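Local coordinates for PTS system, IIabc component (PDB 3IPJ), which is the IIB domain of a multidomain phosphotransferase-system permease that probably passes phosphate, through a phosphocysteine, to a sugar such as trehalose during uptake, at residues 13-23 / 32-43; 44-54 / 63-71. All coordinates share one frame; numbering follows the deposited sequence.

Contact 1: 13-23 / 32-43; sequences LIKIIGEDNII and LRVMVKDREIIN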
loop_
_atom_site.group_PDB
_atom_site.type_symbol
_atom_site.label_atom_id
_atom_site.label_comp_id
_atom_site.label_asym_id
_atom_site.label_seq_id
_atom_site.Cartn_x
_atom_site.Cartn_y
_atom_site.Cartn_z
ATOM N N LEU A 13 -3.750 -0.904 6.472
ATOM C CA LEU A 13 -2.466 -0.342 6.046
ATOM C C LEU A 13 -2.511 1.193 6.049
ATOM O O LEU A 13 -1.608 1.829 6.649
ATOM C CB LEU A 13 -2.042 -0.927 4.679
ATOM C CG LEU A 13 -1.620 -2.387 4.792
ATOM C CD1 LEU A 13 -1.256 -2.967 3.375
ATOM C CD2 LEU A 13 -0.533 -2.630 5.838
ATOM N N ILE A 14 -3.538 1.786 5.419
ATOM C CA ILE A 14 -3.660 3.271 5.361
ATOM C C ILE A 14 -3.710 3.815 6.806
ATOM O O ILE A 14 -3.050 4.839 7.116
ATOM C CB ILE A 14 -4.937 3.798 4.600
ATOM C CG1 ILE A 14 -5.130 3.214 3.192
ATOM C CG2 ILE A 14 -4.900 5.294 4.476
ATOM C CD1 ILE A 14 -3.926 3.071 2.449
ATOM N N LYS A 15 -4.496 3.157 7.677
ATOM C CA LYS A 15 -4.619 3.605 9.014
ATOM C C LYS A 15 -3.287 3.589 9.814
ATOM O O LYS A 15 -3.001 4.500 10.597
ATOM C CB LYS A 15 -5.609 2.772 9.752
ATOM C CG LYS A 15 -5.872 3.326 11.151
ATOM C CD LYS A 15 -6.887 2.423 11.907
ATOM C CE LYS A 15 -6.426 0.940 11.832
ATOM N NZ LYS A 15 -7.478 -0.150 11.741
ATOM N N ILE A 16 -2.473 2.562 9.621
ATOM C CA ILE A 16 -1.229 2.532 10.328
ATOM C C ILE A 16 -0.170 3.523 9.769
ATOM O O ILE A 16 0.600 4.118 10.527
ATOM C CB ILE A 16 -0.705 1.103 10.299
ATOM C CG1 ILE A 16 -1.716 0.164 10.972
ATOM C CG2 ILE A 16 0.615 0.991 11.017
ATOM C CD1 ILE A 16 -1.474 -1.308 10.562
ATOM N N ILE A 17 -0.117 3.682 8.457
ATOM C CA ILE A 17 0.863 4.600 7.820
ATOM C C ILE A 17 0.403 6.033 8.110
ATOM O O ILE A 17 1.194 6.896 8.452
ATOM C CB ILE A 17 0.924 4.312 6.310
ATOM C CG1 ILE A 17 1.463 2.887 6.068
ATOM C CG2 ILE A 17 1.666 5.413 5.506
ATOM C CD1 ILE A 17 1.230 2.360 4.626
ATOM N N GLY A 18 -0.891 6.281 8.049
ATOM C CA GLY A 18 -1.438 7.615 8.245
ATOM C C GLY A 18 -1.868 8.140 6.893
ATOM O O GLY A 18 -1.027 8.294 6.005
ATOM N N GLU A 19 -3.144 8.497 6.718
ATOM C CA GLU A 19 -3.570 8.907 5.381
ATOM C C GLU A 19 -2.762 10.100 4.792
ATOM O O GLU A 19 -2.381 10.122 3.605
ATOM C CB GLU A 19 -5.053 9.232 5.369
ATOM C CG GLU A 19 -5.491 9.691 3.999
ATOM C CD GLU A 19 -6.786 10.549 3.979
ATOM O OE1 GLU A 19 -7.715 10.339 4.854
ATOM O OE2 GLU A 19 -6.847 11.426 3.031
ATOM N N ASP A 20 -2.521 11.108 5.628
ATOM C CA ASP A 20 -1.870 12.322 5.142
ATOM C C ASP A 20 -0.338 12.184 5.250
ATOM O O ASP A 20 0.405 13.128 4.941
ATOM C CB ASP A 20 -2.483 13.614 5.761
ATOM C CG ASP A 20 -2.006 13.914 7.188
ATOM O OD1 ASP A 20 -1.343 13.019 7.824
ATOM O OD2 ASP A 20 -2.289 15.069 7.685
ATOM N N ASN A 21 0.112 10.970 5.619
ATOM C CA ASN A 21 1.541 10.640 5.568
ATOM C C ASN A 21 1.940 10.019 4.197
ATOM O O ASN A 21 3.109 9.650 3.996
ATOM C CB ASN A 21 1.894 9.663 6.729
ATOM C CG ASN A 21 3.453 9.509 7.015
ATOM O OD1 ASN A 21 4.251 10.386 6.687
ATOM N ND2 ASN A 21 3.828 8.401 7.680
ATOM N N ILE A 22 0.978 9.886 3.279
ATOM C CA ILE A 22 1.191 9.180 2.005
ATOM C C ILE A 22 1.414 10.210 0.921
ATOM O O ILE A 22 0.559 11.102 0.750
ATOM C CB ILE A 22 -0.047 8.273 1.656
ATOM C CG1 ILE A 22 -0.075 7.048 2.663
ATOM C CG2 ILE A 22 -0.091 7.929 0.101
ATOM C CD1 ILE A 22 -1.361 6.292 2.828
ATOM N N ILE A 23 2.534 10.139 0.200
ATOM C CA ILE A 23 2.739 11.021 -0.969
ATOM C C ILE A 23 2.063 10.390 -2.204
ATOM O O ILE A 23 1.247 11.041 -2.892
ATOM C CB ILE A 23 4.224 11.238 -1.244
ATOM C CG1 ILE A 23 4.898 11.924 -0.057
ATOM C CG2 ILE A 23 4.437 12.047 -2.576
ATOM C CD1 ILE A 23 6.379 12.035 -0.257
ATOM N N LEU A 32 3.519 -3.678 -2.284
ATOM C CA LEU A 32 2.843 -2.374 -2.265
ATOM C C LEU A 32 3.928 -1.360 -1.853
ATOM O O LEU A 32 4.547 -1.494 -0.806
ATOM C CB LEU A 32 1.680 -2.488 -1.247
ATOM C CG LEU A 32 0.655 -1.381 -1.337
ATOM C CD1 LEU A 32 -0.151 -1.445 -2.682
ATOM C CD2 LEU A 32 -0.275 -1.450 -0.099
ATOM N N ARG A 33 4.160 -0.353 -2.685
ATOM C CA ARG A 33 5.240 0.565 -2.457
ATOM C C ARG A 33 4.668 1.955 -2.187
ATOM O O ARG A 33 4.091 2.577 -3.071
ATOM C CB ARG A 33 6.162 0.531 -3.659
ATOM C CG ARG A 33 7.023 -0.718 -3.726
ATOM C CD ARG A 33 7.539 -0.889 -5.154
ATOM N NE ARG A 33 8.401 -2.064 -5.270
ATOM C CZ ARG A 33 9.718 -2.044 -5.070
ATOM N NH1 ARG A 33 10.311 -0.869 -4.768
ATOM N NH2 ARG A 33 10.450 -3.179 -5.179
ATOM N N VAL A 34 4.824 2.428 -0.956
ATOM C CA VAL A 34 4.198 3.694 -0.515
ATOM C C VAL A 34 5.278 4.761 -0.261
ATOM O O VAL A 34 6.109 4.564 0.652
ATOM C CB VAL A 34 3.452 3.499 0.817
ATOM C CG1 VAL A 34 2.605 4.737 1.140
ATOM C CG2 VAL A 34 2.601 2.262 0.702
ATOM N N MET A 35 5.286 5.855 -1.049
ATOM C CA MET A 35 6.213 6.977 -0.809
ATOM C C MET A 35 5.560 7.725 0.361
ATOM O O MET A 35 4.396 8.169 0.237
ATOM C CB MET A 35 6.320 7.879 -2.029
ATOM C CG MET A 35 6.893 7.132 -3.226
ATOM S SD MET A 35 8.686 6.847 -3.056
ATOM C CE MET A 35 9.249 8.044 -4.230
ATOM N N VAL A 36 6.273 7.800 1.507
ATOM C CA VAL A 36 5.730 8.414 2.712
ATOM C C VAL A 36 6.509 9.719 3.081
ATOM O O VAL A 36 7.676 9.874 2.766
ATOM C CB VAL A 36 5.697 7.405 3.884
ATOM C CG1 VAL A 36 4.669 6.269 3.609
ATOM C CG2 VAL A 36 7.137 6.824 4.235
ATOM N N LYS A 37 5.822 10.636 3.761
ATOM C CA LYS A 37 6.419 11.853 4.276
ATOM C C LYS A 37 7.372 11.612 5.456
ATOM O O LYS A 37 8.492 12.146 5.524
ATOM C CB LYS A 37 5.321 12.867 4.642
ATOM C CG LYS A 37 4.378 13.163 3.433
ATOM C CD LYS A 37 3.270 14.087 3.846
ATOM C CE LYS A 37 2.035 14.001 2.931
ATOM N NZ LYS A 37 1.081 15.081 3.393
ATOM N N ASP A 38 6.946 10.777 6.381
ATOM C CA ASP A 38 7.708 10.499 7.616
ATOM C C ASP A 38 7.619 8.996 8.005
ATOM O O ASP A 38 6.628 8.531 8.605
ATOM C CB ASP A 38 7.119 11.407 8.714
ATOM C CG ASP A 38 7.866 11.359 10.021
ATOM O OD1 ASP A 38 8.961 10.765 10.072
ATOM O OD2 ASP A 38 7.348 11.970 10.996
ATOM N N ARG A 39 8.668 8.234 7.673
ATOM C CA ARG A 39 8.690 6.849 8.080
ATOM C C ARG A 39 8.667 6.657 9.617
ATOM O O ARG A 39 8.178 5.651 10.106
ATOM C CB ARG A 39 9.889 6.079 7.451
ATOM C CG ARG A 39 11.202 6.258 8.110
ATOM C CD ARG A 39 11.299 5.358 9.308
ATOM N NE ARG A 39 11.506 3.942 8.997
ATOM C CZ ARG A 39 10.652 2.953 9.252
ATOM N NH1 ARG A 39 9.439 3.206 9.743
ATOM N NH2 ARG A 39 11.005 1.704 8.984
ATOM N N GLU A 40 9.199 7.637 10.343
ATOM C CA GLU A 40 9.466 7.512 11.762
ATOM C C GLU A 40 8.216 7.567 12.626
ATOM O O GLU A 40 8.319 7.430 13.867
ATOM C CB GLU A 40 10.455 8.611 12.230
ATOM C CG GLU A 40 11.832 8.340 11.737
ATOM C CD GLU A 40 12.710 9.593 11.748
ATOM O OE1 GLU A 40 12.328 10.648 12.327
ATOM O OE2 GLU A 40 13.809 9.512 11.145
ATOM N N ILE A 41 7.042 7.777 12.024
ATOM C CA ILE A 41 5.802 7.655 12.766
ATOM C C ILE A 41 4.999 6.387 12.373
ATOM O O ILE A 41 3.853 6.196 12.851
ATOM C CB ILE A 41 4.946 8.896 12.534
ATOM C CG1 ILE A 41 4.788 9.150 11.016
ATOM C CG2 ILE A 41 5.572 10.074 13.290
ATOM C CD1 ILE A 41 3.829 10.308 10.651
ATOM N N ILE A 42 5.582 5.532 11.506
ATOM C CA ILE A 42 4.912 4.317 11.039
ATOM C C ILE A 42 5.392 3.163 11.962
ATOM O O ILE A 42 6.604 2.879 12.055
ATOM C CB ILE A 42 5.271 3.983 9.539
ATOM C CG1 ILE A 42 4.880 5.115 8.578
ATOM C CG2 ILE A 42 4.545 2.687 9.066
ATOM C CD1 ILE A 42 5.247 4.771 7.132
ATOM N N ASN A 43 4.426 2.503 12.628
ATOM C CA ASN A 43 4.705 1.443 13.551
ATOM C C ASN A 43 4.871 0.131 12.746
ATOM O O ASN A 43 3.865 -0.530 12.376
ATOM C CB ASN A 43 3.521 1.327 14.532
ATOM C CG ASN A 43 3.744 0.271 15.606
ATOM O OD1 ASN A 43 4.660 -0.557 15.500
ATOM N ND2 ASN A 43 2.912 0.303 16.653
HETATM O O HOH W 1 1.822 3.695 12.906
HETATM O O HOH W 2 1.436 7.691 11.536
#
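Asn21 holds the backbone of Asp38 with both ends of its amide. OD1 takes the N-H of Asp38 in the carbonyl plane, on a lone pair (Asn21 OD1 to Asp38 N, 2.7 Å), while ND2 gives one hydrogen to Asp38 O at 3.0 Å. The other hydrogen of Asn21 ND2 goes back to Ile17 O at 3.1 Å, at the end of helix 5-17, so three bonds fix the rotation of the amide. With CG anti to the backbone N (chi1 -165°), the group swings across to the loop, where CD1 of Ile41 lies 3.5 Å from Asn21 ND2. Backbone bonds join the two chains beside it: Lys37 N to Asn21 O, and Ile23 N to Met35 O at 2.7 Å. Between them Ile22 and Val36 form an antiparallel non-hydrogen-bonded pair, the open end of hairpin 22-27/31-36 in the antiparallel sheet of the IIB domain. Apolar contacts join helix to sheet: the Ile17 side chain crosses that of Val36 at about a right angle (Ile17 CG2 to Val36 CG1, 3.7 Å) and lies side by side with that of Ile42, whereas Leu13 CD1 and Leu32 CD2 meet tip to tip at 3.9 Å. Two waters link Ile16 O, Ile41 O and Asn43 N, and Ile17 O and Ile41 O.

Contact 2: 44-54 / 63-71; sequences DKKVEKVDEVK and YQIILGTGI
Tyr63 brings the end of its ring between Asp44 and Val47, two residues one turn apart on helix 44-48. Its hydroxyl donates to the carboxylate (Tyr63 OH to Asp44 OD1, 2.8 Å); OD1 lies at the ring edge, near the ring plane, but is itself met from above the carboxylate plane, and the two planes stand 59° apart. Asp44 OD2 has a second partner in Arg39, a salt bridge that would probably favour the ionised carboxylate. The side chains of Val47 and Tyr63 point at each other from opposite directions, Val47 CG2 lying 3.5 Å from Tyr63 OH. CG of Tyr63 is anti to the backbone N (chi1 -161°), which carries the ring from the strand toward the helix.

Past the helix, the type II turn from Val50 to Val53 brings the chain back to the sheet. Val53 straddles the branch methyl of Ile65, with CG1 and CG2 each 3.8 Å from Ile65 CG2. The backbone closes next to it in a nearly straight bond, Lys54 N to Ile66 O at 2.7 Å with 174° at the hydrogen. The Lys54 side chain crosses Ile66 at about a right angle, its CB and CD near Ile66 CG2, and runs on until CE lies 3.6 Å from Gly68 CA. One water then joins Lys54 NZ to Leu67 O. Glu52 lays CB and CG against Ile71 CG2, both at 3.8 Å, while its carboxylate forms a salt bridge with Lys5 near the start of helix 5-17. Leu67 CD2 rests on the backbone of Glu52. Such helix-on-sheet packing belongs to the alpha/beta fold of the glucose-type IIB domain, in which helices cover one face of a four-stranded antiparallel sheet of order 1-2-4-3.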
loop_
_atom_site.group_PDB
_atom_site.type_symbol
_atom_site.label_atom_id
_atom_site.label_comp_id
_atom_site.label_asym_id
_atom_site.label_seq_id
_atom_site.Cartn_x
_atom_site.Cartn_y
_atom_site.Cartn_z
ATOM N N ASP A 44 6.113 -0.232 12.436
ATOM C CA ASP A 44 6.343 -1.355 11.527
ATOM C C ASP A 44 5.701 -2.608 12.083
ATOM O O ASP A 44 5.197 -3.439 11.334
ATOM C CB ASP A 44 7.843 -1.650 11.316
ATOM C CG ASP A 44 8.631 -0.500 10.639
ATOM O OD1 ASP A 44 8.040 0.547 10.236
ATOM O OD2 ASP A 44 9.893 -0.668 10.503
ATOM N N LYS A 45 5.784 -2.783 13.401
ATOM C CA LYS A 45 5.301 -4.026 14.035
ATOM C C LYS A 45 3.807 -4.209 13.814
ATOM O O LYS A 45 3.335 -5.338 13.708
ATOM C CB LYS A 45 5.595 -4.042 15.541
ATOM C CG LYS A 45 7.087 -3.961 15.854
ATOM C CD LYS A 45 8.019 -4.846 14.933
ATOM C CE LYS A 45 7.955 -6.322 15.380
ATOM N NZ LYS A 45 8.945 -7.153 14.648
ATOM N N LYS A 46 3.071 -3.093 13.786
ATOM C CA LYS A 46 1.645 -3.162 13.537
ATOM C C LYS A 46 1.383 -3.449 12.075
ATOM O O LYS A 46 0.419 -4.152 11.744
ATOM C CB LYS A 46 0.924 -1.853 13.890
ATOM C CG LYS A 46 0.224 -1.842 15.184
ATOM C CD LYS A 46 0.089 -0.389 15.591
ATOM C CE LYS A 46 -0.698 -0.182 16.908
ATOM N NZ LYS A 46 -1.007 1.271 17.252
ATOM N N VAL A 47 2.204 -2.879 11.189
ATOM C CA VAL A 47 2.065 -3.238 9.800
ATOM C C VAL A 47 2.292 -4.721 9.554
ATOM O O VAL A 47 1.535 -5.345 8.835
ATOM C CB VAL A 47 2.986 -2.421 8.871
ATOM C CG1 VAL A 47 2.723 -2.865 7.438
ATOM C CG2 VAL A 47 2.691 -0.878 9.044
ATOM N N GLU A 48 3.293 -5.296 10.184
ATOM C CA GLU A 48 3.666 -6.663 9.949
ATOM C C GLU A 48 2.564 -7.623 10.382
ATOM O O GLU A 48 2.476 -8.733 9.870
ATOM C CB GLU A 48 4.854 -6.971 10.827
ATOM C CG GLU A 48 6.143 -6.399 10.345
ATOM C CD GLU A 48 7.331 -6.859 11.226
ATOM O OE1 GLU A 48 7.082 -7.147 12.451
ATOM O OE2 GLU A 48 8.504 -6.968 10.702
ATOM N N LYS A 49 1.742 -7.204 11.346
ATOM C CA LYS A 49 0.623 -8.015 11.895
ATOM C C LYS A 49 -0.623 -8.019 10.997
ATOM O O LYS A 49 -1.536 -8.825 11.251
ATOM C CB LYS A 49 0.239 -7.514 13.292
ATOM C CG LYS A 49 1.301 -7.898 14.325
ATOM C CD LYS A 49 1.152 -7.127 15.599
ATOM C CE LYS A 49 2.070 -7.744 16.604
ATOM N NZ LYS A 49 1.334 -8.680 17.496
ATOM N N VAL A 50 -0.680 -7.124 9.969
ATOM C CA VAL A 50 -1.812 -7.104 9.054
ATOM C C VAL A 50 -1.883 -8.418 8.202
ATOM O O VAL A 50 -0.837 -8.960 7.791
ATOM C CB VAL A 50 -1.735 -5.845 8.194
ATOM C CG1 VAL A 50 -2.900 -5.806 7.183
ATOM C CG2 VAL A 50 -1.721 -4.581 9.140
ATOM N N ASP A 51 -3.103 -8.951 8.012
ATOM C CA ASP A 51 -3.371 -10.110 7.138
ATOM C C ASP A 51 -2.594 -10.003 5.805
ATOM O O ASP A 51 -2.600 -8.931 5.138
ATOM C CB ASP A 51 -4.895 -10.199 6.915
ATOM C CG ASP A 51 -5.350 -11.475 6.218
ATOM O OD1 ASP A 51 -4.691 -12.514 6.419
ATOM O OD2 ASP A 51 -6.399 -11.436 5.490
ATOM N N GLU A 52 -1.907 -11.097 5.465
ATOM C CA GLU A 52 -1.183 -11.247 4.217
ATOM C C GLU A 52 0.141 -10.512 4.175
ATOM O O GLU A 52 0.878 -10.669 3.187
ATOM C CB GLU A 52 -2.047 -10.817 2.987
ATOM C CG GLU A 52 -3.237 -11.732 2.664
ATOM C CD GLU A 52 -2.887 -13.234 2.794
ATOM O OE1 GLU A 52 -1.824 -13.699 2.319
ATOM O OE2 GLU A 52 -3.708 -13.975 3.398
ATOM N N VAL A 53 0.456 -9.699 5.188
ATOM C CA VAL A 53 1.755 -8.959 5.114
ATOM C C VAL A 53 2.897 -9.917 5.451
ATOM O O VAL A 53 2.975 -10.445 6.555
ATOM C CB VAL A 53 1.830 -7.734 6.017
ATOM C CG1 VAL A 53 3.254 -7.136 5.925
ATOM C CG2 VAL A 53 0.722 -6.698 5.655
ATOM N N LYS A 54 3.799 -10.149 4.489
ATOM C CA LYS A 54 4.883 -11.126 4.648
ATOM C C LYS A 54 6.083 -10.473 5.359
ATOM O O LYS A 54 6.854 -11.173 6.115
ATOM C CB LYS A 54 5.308 -11.651 3.288
ATOM C CG LYS A 54 4.234 -12.450 2.588
ATOM C CD LYS A 54 4.828 -12.970 1.284
ATOM C CE LYS A 54 3.753 -13.550 0.346
ATOM N NZ LYS A 54 2.756 -14.549 1.014
ATOM N N TYR A 63 8.206 3.041 1.627
ATOM C CA TYR A 63 7.739 2.064 2.616
ATOM C C TYR A 63 7.099 0.847 1.865
ATOM O O TYR A 63 6.058 0.988 1.246
ATOM C CB TYR A 63 6.717 2.751 3.525
ATOM C CG TYR A 63 6.509 2.009 4.817
ATOM C CD1 TYR A 63 7.378 2.199 5.875
ATOM C CD2 TYR A 63 5.470 1.075 4.963
ATOM C CE1 TYR A 63 7.210 1.529 7.066
ATOM C CE2 TYR A 63 5.281 0.365 6.138
ATOM C CZ TYR A 63 6.150 0.599 7.194
ATOM O OH TYR A 63 5.985 -0.042 8.389
ATOM N N GLN A 64 7.739 -0.339 1.911
ATOM C CA GLN A 64 7.379 -1.430 1.038
ATOM C C GLN A 64 6.708 -2.508 1.914
ATOM O O GLN A 64 7.259 -2.903 2.956
ATOM C CB GLN A 64 8.606 -1.942 0.326
ATOM C CG GLN A 64 9.323 -0.794 -0.359
ATOM C CD GLN A 64 10.552 -1.263 -1.154
ATOM O OE1 GLN A 64 10.760 -2.465 -1.337
ATOM N NE2 GLN A 64 11.378 -0.307 -1.626
ATOM N N ILE A 65 5.515 -2.949 1.504
ATOM C CA ILE A 65 4.806 -3.957 2.239
ATOM C C ILE A 65 4.736 -5.152 1.344
ATOM O O ILE A 65 4.148 -5.075 0.259
ATOM C CB ILE A 65 3.392 -3.499 2.501
ATOM C CG1 ILE A 65 3.460 -2.194 3.335
ATOM C CG2 ILE A 65 2.561 -4.605 3.128
ATOM C CD1 ILE A 65 3.164 -0.991 2.533
ATOM N N ILE A 66 5.363 -6.254 1.767
ATOM C CA ILE A 66 5.402 -7.444 0.911
ATOM C C ILE A 66 4.077 -8.204 1.090
ATOM O O ILE A 66 3.762 -8.655 2.199
ATOM C CB ILE A 66 6.534 -8.403 1.239
ATOM C CG1 ILE A 66 7.867 -7.655 1.449
ATOM C CG2 ILE A 66 6.619 -9.463 0.129
ATOM C CD1 ILE A 66 9.022 -8.578 1.998
ATOM N N LEU A 67 3.302 -8.317 0.005
ATOM C CA LEU A 67 2.012 -9.016 0.034
ATOM C C LEU A 67 2.024 -10.313 -0.814
ATOM O O LEU A 67 1.193 -11.210 -0.585
ATOM C CB LEU A 67 0.909 -8.048 -0.460
ATOM C CG LEU A 67 0.601 -6.952 0.553
ATOM C CD1 LEU A 67 -0.153 -5.891 -0.126
ATOM C CD2 LEU A 67 -0.286 -7.512 1.677
ATOM N N GLY A 68 2.954 -10.437 -1.755
ATOM C CA GLY A 68 3.008 -11.631 -2.587
ATOM C C GLY A 68 2.257 -11.372 -3.889
ATOM O O GLY A 68 1.442 -10.428 -4.015
ATOM N N THR A 69 2.528 -12.188 -4.897
ATOM C CA THR A 69 1.811 -12.032 -6.164
ATOM C C THR A 69 0.278 -12.188 -6.012
ATOM O O THR A 69 -0.229 -12.955 -5.131
ATOM C CB THR A 69 2.294 -13.052 -7.193
ATOM O OG1 THR A 69 1.984 -14.366 -6.707
ATOM C CG2 THR A 69 3.798 -12.881 -7.445
ATOM N N GLY A 70 -0.448 -11.510 -6.899
ATOM C CA GLY A 70 -1.899 -11.558 -6.935
ATOM C C GLY A 70 -2.539 -10.857 -5.740
ATOM O O GLY A 70 -3.439 -10.016 -5.937
ATOM N N ILE A 71 -2.121 -11.180 -4.503
ATOM C CA ILE A 71 -2.634 -10.454 -3.331
ATOM C C ILE A 71 -2.236 -8.956 -3.442
ATOM O O ILE A 71 -3.055 -8.096 -3.120
ATOM C CB ILE A 71 -2.144 -11.092 -1.981
ATOM C CG1 ILE A 71 -2.455 -12.598 -1.896
ATOM C CG2 ILE A 71 -2.685 -10.310 -0.767
ATOM C CD1 ILE A 71 -3.850 -12.954 -2.009
HETATM O O HOH W 3 0.737 -13.930 -0.986
#

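From the N terminus, helix 5-17 leads into strand 22-27, and the hairpin to strand 31-36 closes contact 1, whose loop contains Cys28, the predicted phosphocysteine. The chain then passes through loop 37-43, still part of contact 1, into helix 44-48, and contact 2 closes around strand 55-59 when strand 62-66 returns. The two loops therefore follow in series, neither nesting nor crossing. They meet in the sheet, where strands 31-36 and 62-66 are neighbours: Val34 O pairs with Tyr63 N and Leu32 O with Ile65 N, both probable hydrogen bonds. Val47 touches Leu13 and Ile16 of helix 5-17 and Ile42 of the loop, so both helices and the loop pack together over that sheet.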